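Local structure of Box C/D snoRNA protein 1 (Saccharomyces cerevisiae, 6THL) at residues V42-E54 with G78-Y91. The protein is required for the accumulation of box C/D snoRNAs, and so for their processing, their transport to the nucleolus and ribosome biogenesis. Sequence-based numbering, arbitrary orientation.
Sequences VWSVEWILCPMQE and GMGKNVFQKCCEFY
In the BCD1 domain helix 81-90 packs on one face of a mixed beta-sheet, where it meets Trp47 and Leu49 of strand 40-49 and Pro51 in the loop after it; the axes of strand 42-49 and helix 81-90 run nearly parallel (13°) and come within 10.1 Å. Trp47 and Leu49, two apart on the strand, both point to the helix. Val45 CG2 of the same strand lies over one face of the Trp47 indole and Val83 CG1 over the opposite one, both toward the rim. Met79 has CG anti to the backbone N (chi1 178°), and a bend at chi3 lays CE over the six-membered ring in a CH-pi contact, 4.0 Å from its centroid; SD stands above the same ring at 5.1 Å, a Met-aromatic contact. Met79 also touches Leu116 of helix 109-117. Leu49 reaches the middle of the helix, with CD1 3.7 Å from Cys87 SG, and sets its CB at the edge of the Phe90 ring, 3.6 Å from CE2. Pro51 then covers that ring in a CH-pi contact, CB standing 3.4 Å from the centroid and almost on the ring normal. Past the helix end, Tyr91 OH donates to Cys50 O at 2.7 Å, arriving from above the carbonyl plane, 63° out of it.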
loop_
_atom_site.group_PDB
_atom_site.type_symbol
_atom_site.label_atom_id
_atom_site.label_comp_id
_atom_site.label_asym_id
_atom_site.label_seq_id
_atom_site.Cartn_x
_atom_site.Cartn_y
_atom_site.Cartn_z
ATOM N N VAL B 42 0.604 17.350 21.100
ATOM C CA VAL B 42 -0.143 16.146 20.798
ATOM C C VAL B 42 0.646 15.240 19.884
ATOM O O VAL B 42 1.575 15.638 19.203
ATOM C CB VAL B 42 -1.556 16.420 20.221
ATOM C CG1 VAL B 42 -2.309 17.367 21.130
ATOM C CG2 VAL B 42 -1.498 16.978 18.807
ATOM N N TRP B 43 0.232 14.001 19.876
ATOM C CA TRP B 43 1.121 12.946 19.539
ATOM C C TRP B 43 0.384 11.897 18.709
ATOM O O TRP B 43 -0.624 11.325 19.145
ATOM C CB TRP B 43 1.626 12.316 20.842
ATOM C CG TRP B 43 2.772 13.018 21.447
ATOM C CD1 TRP B 43 2.785 13.718 22.617
ATOM C CD2 TRP B 43 4.090 13.099 20.911
ATOM N NE1 TRP B 43 4.041 14.239 22.843
ATOM C CE2 TRP B 43 4.862 13.869 21.815
ATOM C CE3 TRP B 43 4.694 12.603 19.749
ATOM C CZ2 TRP B 43 6.206 14.137 21.603
ATOM C CZ3 TRP B 43 6.037 12.886 19.524
ATOM C CH2 TRP B 43 6.780 13.639 20.449
ATOM N N SER B 44 0.878 11.657 17.505
ATOM C CA SER B 44 0.483 10.483 16.798
ATOM C C SER B 44 1.259 9.327 17.472
ATOM O O SER B 44 2.465 9.451 17.732
ATOM C CB SER B 44 0.819 10.654 15.313
ATOM O OG SER B 44 0.679 12.025 14.941
ATOM N N VAL B 45 0.590 8.234 17.804
ATOM C CA VAL B 45 1.333 7.041 18.140
ATOM C C VAL B 45 0.962 5.922 17.152
ATOM O O VAL B 45 -0.153 5.882 16.626
ATOM C CB VAL B 45 1.166 6.601 19.634
ATOM C CG1 VAL B 45 1.285 7.779 20.589
ATOM C CG2 VAL B 45 -0.135 5.874 19.871
ATOM N N GLU B 46 1.910 5.018 16.904
ATOM C CA GLU B 46 1.636 3.803 16.131
ATOM C C GLU B 46 1.348 2.583 17.046
ATOM O O GLU B 46 2.237 2.014 17.685
ATOM C CB GLU B 46 2.795 3.505 15.167
ATOM C CG GLU B 46 2.575 2.215 14.403
ATOM C CD GLU B 46 3.745 1.839 13.558
ATOM O OE1 GLU B 46 3.522 0.996 12.671
ATOM O OE2 GLU B 46 4.862 2.376 13.765
ATOM N N TRP B 47 0.091 2.191 17.110
ATOM C CA TRP B 47 -0.288 1.050 17.910
ATOM C C TRP B 47 0.004 -0.192 17.102
ATOM O O TRP B 47 -0.360 -0.271 15.948
ATOM C CB TRP B 47 -1.775 1.107 18.276
ATOM C CG TRP B 47 -2.091 2.219 19.176
ATOM C CD1 TRP B 47 -2.617 3.415 18.840
ATOM C CD2 TRP B 47 -1.869 2.254 20.584
ATOM N NE1 TRP B 47 -2.749 4.204 19.961
ATOM C CE2 TRP B 47 -2.292 3.507 21.041
ATOM C CE3 TRP B 47 -1.352 1.336 21.506
ATOM C CZ2 TRP B 47 -2.229 3.867 22.375
ATOM C CZ3 TRP B 47 -1.275 1.705 22.845
ATOM C CH2 TRP B 47 -1.714 2.954 23.263
ATOM N N ILE B 48 0.693 -1.147 17.704
ATOM C CA ILE B 48 0.857 -2.465 17.113
ATOM C C ILE B 48 0.406 -3.494 18.139
ATOM O O ILE B 48 1.052 -3.679 19.171
ATOM C CB ILE B 48 2.317 -2.736 16.729
ATOM C CG1 ILE B 48 2.743 -1.830 15.567
ATOM C CG2 ILE B 48 2.486 -4.186 16.337
ATOM C CD1 ILE B 48 4.231 -1.689 15.413
ATOM N N LEU B 49 -0.716 -4.147 17.843
ATOM C CA LEU B 49 -1.315 -5.158 18.708
ATOM C C LEU B 49 -0.819 -6.520 18.301
ATOM O O LEU B 49 -0.986 -6.915 17.138
ATOM C CB LEU B 49 -2.841 -5.119 18.566
ATOM C CG LEU B 49 -3.464 -3.745 18.836
ATOM C CD1 LEU B 49 -4.960 -3.897 19.016
ATOM C CD2 LEU B 49 -2.890 -3.039 20.047
ATOM N N CYS B 50 -0.197 -7.223 19.250
ATOM C CA CYS B 50 0.258 -8.598 19.033
ATOM C C CYS B 50 -0.705 -9.564 19.716
ATOM O O CYS B 50 -0.818 -9.604 20.958
ATOM C CB CYS B 50 1.673 -8.809 19.540
ATOM S SG CYS B 50 2.791 -7.414 19.286
ATOM N N PRO B 51 -1.413 -10.349 18.901
ATOM C CA PRO B 51 -2.359 -11.273 19.421
ATOM C C PRO B 51 -1.622 -12.510 19.873
ATOM O O PRO B 51 -0.403 -12.602 19.697
ATOM C CB PRO B 51 -3.200 -11.603 18.197
ATOM C CG PRO B 51 -2.201 -11.651 17.101
ATOM C CD PRO B 51 -1.255 -10.523 17.440
ATOM N N MET B 52 -2.400 -13.467 20.378
ATOM C CA MET B 52 -1.905 -14.672 20.998
ATOM C C MET B 52 -1.766 -15.797 19.974
ATOM O O MET B 52 -2.756 -16.390 19.509
ATOM C CB MET B 52 -2.825 -15.025 22.158
ATOM C CG MET B 52 -2.890 -13.876 23.153
ATOM S SD MET B 52 -3.627 -14.223 24.762
ATOM C CE MET B 52 -5.282 -14.723 24.262
ATOM N N GLN B 53 -0.510 -16.077 19.630
ATOM C CA GLN B 53 -0.174 -17.043 18.589
ATOM C C GLN B 53 -0.408 -18.491 19.046
ATOM O O GLN B 53 -0.863 -18.728 20.166
ATOM C CB GLN B 53 1.272 -16.811 18.138
ATOM C CG GLN B 53 1.523 -15.419 17.561
ATOM C CD GLN B 53 0.690 -15.138 16.321
ATOM O OE1 GLN B 53 0.650 -15.933 15.403
ATOM N NE2 GLN B 53 0.033 -14.005 16.291
ATOM N N GLU B 54 -0.103 -19.448 18.171
ATOM C CA GLU B 54 -0.484 -20.857 18.360
ATOM C C GLU B 54 0.606 -21.840 17.854
ATOM O O GLU B 54 0.331 -22.789 17.107
ATOM C CB GLU B 54 -1.813 -21.093 17.631
ATOM C CG GLU B 54 -2.840 -21.911 18.390
ATOM C CD GLU B 54 -3.787 -21.064 19.228
ATOM O OE1 GLU B 54 -3.600 -19.828 19.332
ATOM O OE2 GLU B 54 -4.725 -21.654 19.796
ATOM N N GLY B 78 -5.552 7.635 25.561
ATOM C CA GLY B 78 -5.414 8.074 24.170
ATOM C C GLY B 78 -5.260 6.922 23.201
ATOM O O GLY B 78 -4.486 7.004 22.254
ATOM N N MET B 79 -5.998 5.842 23.436
ATOM C CA MET B 79 -5.974 4.695 22.554
ATOM C C MET B 79 -6.919 5.058 21.410
ATOM O O MET B 79 -6.562 5.874 20.553
ATOM C CB MET B 79 -6.357 3.418 23.305
ATOM C CG MET B 79 -6.418 2.155 22.448
ATOM S SD MET B 79 -6.209 0.581 23.335
ATOM C CE MET B 79 -4.643 0.843 24.200
ATOM N N GLY B 80 -8.133 4.527 21.418
ATOM C CA GLY B 80 -9.070 4.793 20.359
ATOM C C GLY B 80 -10.013 3.634 20.342
ATOM O O GLY B 80 -9.586 2.503 20.562
ATOM N N LYS B 81 -11.294 3.916 20.122
ATOM C CA LYS B 81 -12.296 2.871 20.002
ATOM C C LYS B 81 -11.767 1.677 19.222
ATOM O O LYS B 81 -11.417 0.667 19.817
ATOM C CB LYS B 81 -13.577 3.394 19.348
ATOM C CG LYS B 81 -14.587 3.943 20.338
ATOM C CD LYS B 81 -15.833 4.487 19.646
ATOM C CE LYS B 81 -16.878 4.938 20.674
ATOM N NZ LYS B 81 -17.958 5.829 20.141
ATOM N N ASN B 82 -11.704 1.794 17.897
ATOM C CA ASN B 82 -11.282 0.680 17.005
ATOM C C ASN B 82 -10.169 -0.231 17.568
ATOM O O ASN B 82 -10.202 -1.484 17.416
ATOM C CB ASN B 82 -10.871 1.219 15.609
ATOM C CG ASN B 82 -10.095 2.535 15.666
ATOM O OD1 ASN B 82 -9.837 3.115 16.736
ATOM N ND2 ASN B 82 -9.735 3.024 14.495
ATOM N N VAL B 83 -9.198 0.441 18.199
ATOM C CA VAL B 83 -8.007 -0.176 18.747
ATOM C C VAL B 83 -8.378 -0.982 19.982
ATOM O O VAL B 83 -7.902 -2.098 20.163
ATOM C CB VAL B 83 -6.933 0.879 19.144
ATOM C CG1 VAL B 83 -5.686 0.190 19.708
ATOM C CG2 VAL B 83 -6.571 1.783 17.969
ATOM N N PHE B 84 -9.196 -0.392 20.847
ATOM C CA PHE B 84 -9.750 -1.117 21.967
ATOM C C PHE B 84 -10.525 -2.265 21.374
ATOM O O PHE B 84 -10.141 -3.413 21.503
ATOM C CB PHE B 84 -10.661 -0.226 22.811
ATOM C CG PHE B 84 -11.403 -0.969 23.872
ATOM C CD1 PHE B 84 -10.944 -0.975 25.178
ATOM C CD2 PHE B 84 -12.562 -1.669 23.569
ATOM C CE1 PHE B 84 -11.626 -1.675 26.167
ATOM C CE2 PHE B 84 -13.246 -2.375 24.546
ATOM C CZ PHE B 84 -12.773 -2.379 25.849
ATOM N N GLN B 85 -11.604 -1.967 20.673
ATOM C CA GLN B 85 -12.411 -3.047 20.153
ATOM C C GLN B 85 -11.473 -4.200 19.845
ATOM O O GLN B 85 -11.663 -5.325 20.324
ATOM C CB GLN B 85 -13.178 -2.617 18.895
ATOM C CG GLN B 85 -14.404 -1.761 19.196
ATOM C CD GLN B 85 -15.039 -1.163 17.945
ATOM O OE1 GLN B 85 -14.345 -0.688 17.036
ATOM N NE2 GLN B 85 -16.370 -1.174 17.896
ATOM N N LYS B 86 -10.445 -3.885 19.064
ATOM C CA LYS B 86 -9.548 -4.888 18.522
ATOM C C LYS B 86 -8.779 -5.646 19.645
ATOM O O LYS B 86 -8.635 -6.875 19.581
ATOM C CB LYS B 86 -8.629 -4.248 17.462
ATOM C CG LYS B 86 -8.031 -5.240 16.491
ATOM C CD LYS B 86 -9.034 -5.666 15.433
ATOM C CE LYS B 86 -8.687 -7.049 14.933
ATOM N NZ LYS B 86 -8.949 -7.170 13.484
ATOM N N CYS B 87 -8.322 -4.933 20.678
ATOM C CA CYS B 87 -7.800 -5.581 21.896
ATOM C C CYS B 87 -8.911 -6.478 22.493
ATOM O O CYS B 87 -8.700 -7.664 22.759
ATOM C CB CYS B 87 -7.317 -4.543 22.945
ATOM S SG CYS B 87 -5.870 -3.454 22.589
ATOM N N CYS B 88 -10.117 -5.928 22.643
ATOM C CA CYS B 88 -11.286 -6.701 23.137
ATOM C C CYS B 88 -11.593 -8.010 22.324
ATOM O O CYS B 88 -12.266 -8.902 22.833
ATOM C CB CYS B 88 -12.524 -5.774 23.324
ATOM S SG CYS B 88 -14.172 -6.465 22.941
ATOM N N GLU B 89 -11.062 -8.160 21.114
ATOM C CA GLU B 89 -11.248 -9.404 20.345
ATOM C C GLU B 89 -10.030 -10.326 20.363
ATOM O O GLU B 89 -10.176 -11.547 20.272
ATOM C CB GLU B 89 -11.700 -9.132 18.883
ATOM C CG GLU B 89 -11.257 -7.800 18.269
ATOM C CD GLU B 89 -11.870 -7.491 16.912
ATOM O OE1 GLU B 89 -11.466 -8.125 15.917
ATOM O OE2 GLU B 89 -12.726 -6.584 16.850
ATOM N N PHE B 90 -8.835 -9.740 20.446
ATOM C CA PHE B 90 -7.583 -10.506 20.612
ATOM C C PHE B 90 -7.485 -11.140 22.007
ATOM O O PHE B 90 -6.684 -12.049 22.188
ATOM C CB PHE B 90 -6.329 -9.613 20.428
ATOM C CG PHE B 90 -5.913 -9.337 18.983
ATOM C CD1 PHE B 90 -6.470 -10.016 17.888
ATOM C CD2 PHE B 90 -4.895 -8.404 18.731
ATOM C CE1 PHE B 90 -6.051 -9.743 16.593
ATOM C CE2 PHE B 90 -4.473 -8.136 17.440
ATOM C CZ PHE B 90 -5.055 -8.803 16.370
ATOM N N TYR B 91 -8.271 -10.642 22.979
ATOM C CA TYR B 91 -8.166 -11.032 24.412
ATOM C C TYR B 91 -9.575 -11.324 25.052
ATOM O O TYR B 91 -10.149 -12.372 24.768
ATOM C CB TYR B 91 -7.324 -9.967 25.152
ATOM C CG TYR B 91 -6.132 -9.465 24.327
ATOM C CD1 TYR B 91 -5.143 -10.357 23.873
ATOM C CD2 TYR B 91 -5.995 -8.116 23.978
ATOM C CE1 TYR B 91 -4.057 -9.921 23.105
ATOM C CE2 TYR B 91 -4.903 -7.670 23.200
ATOM C CZ TYR B 91 -3.932 -8.580 22.767
ATOM O OH TYR B 91 -2.852 -8.182 21.999
#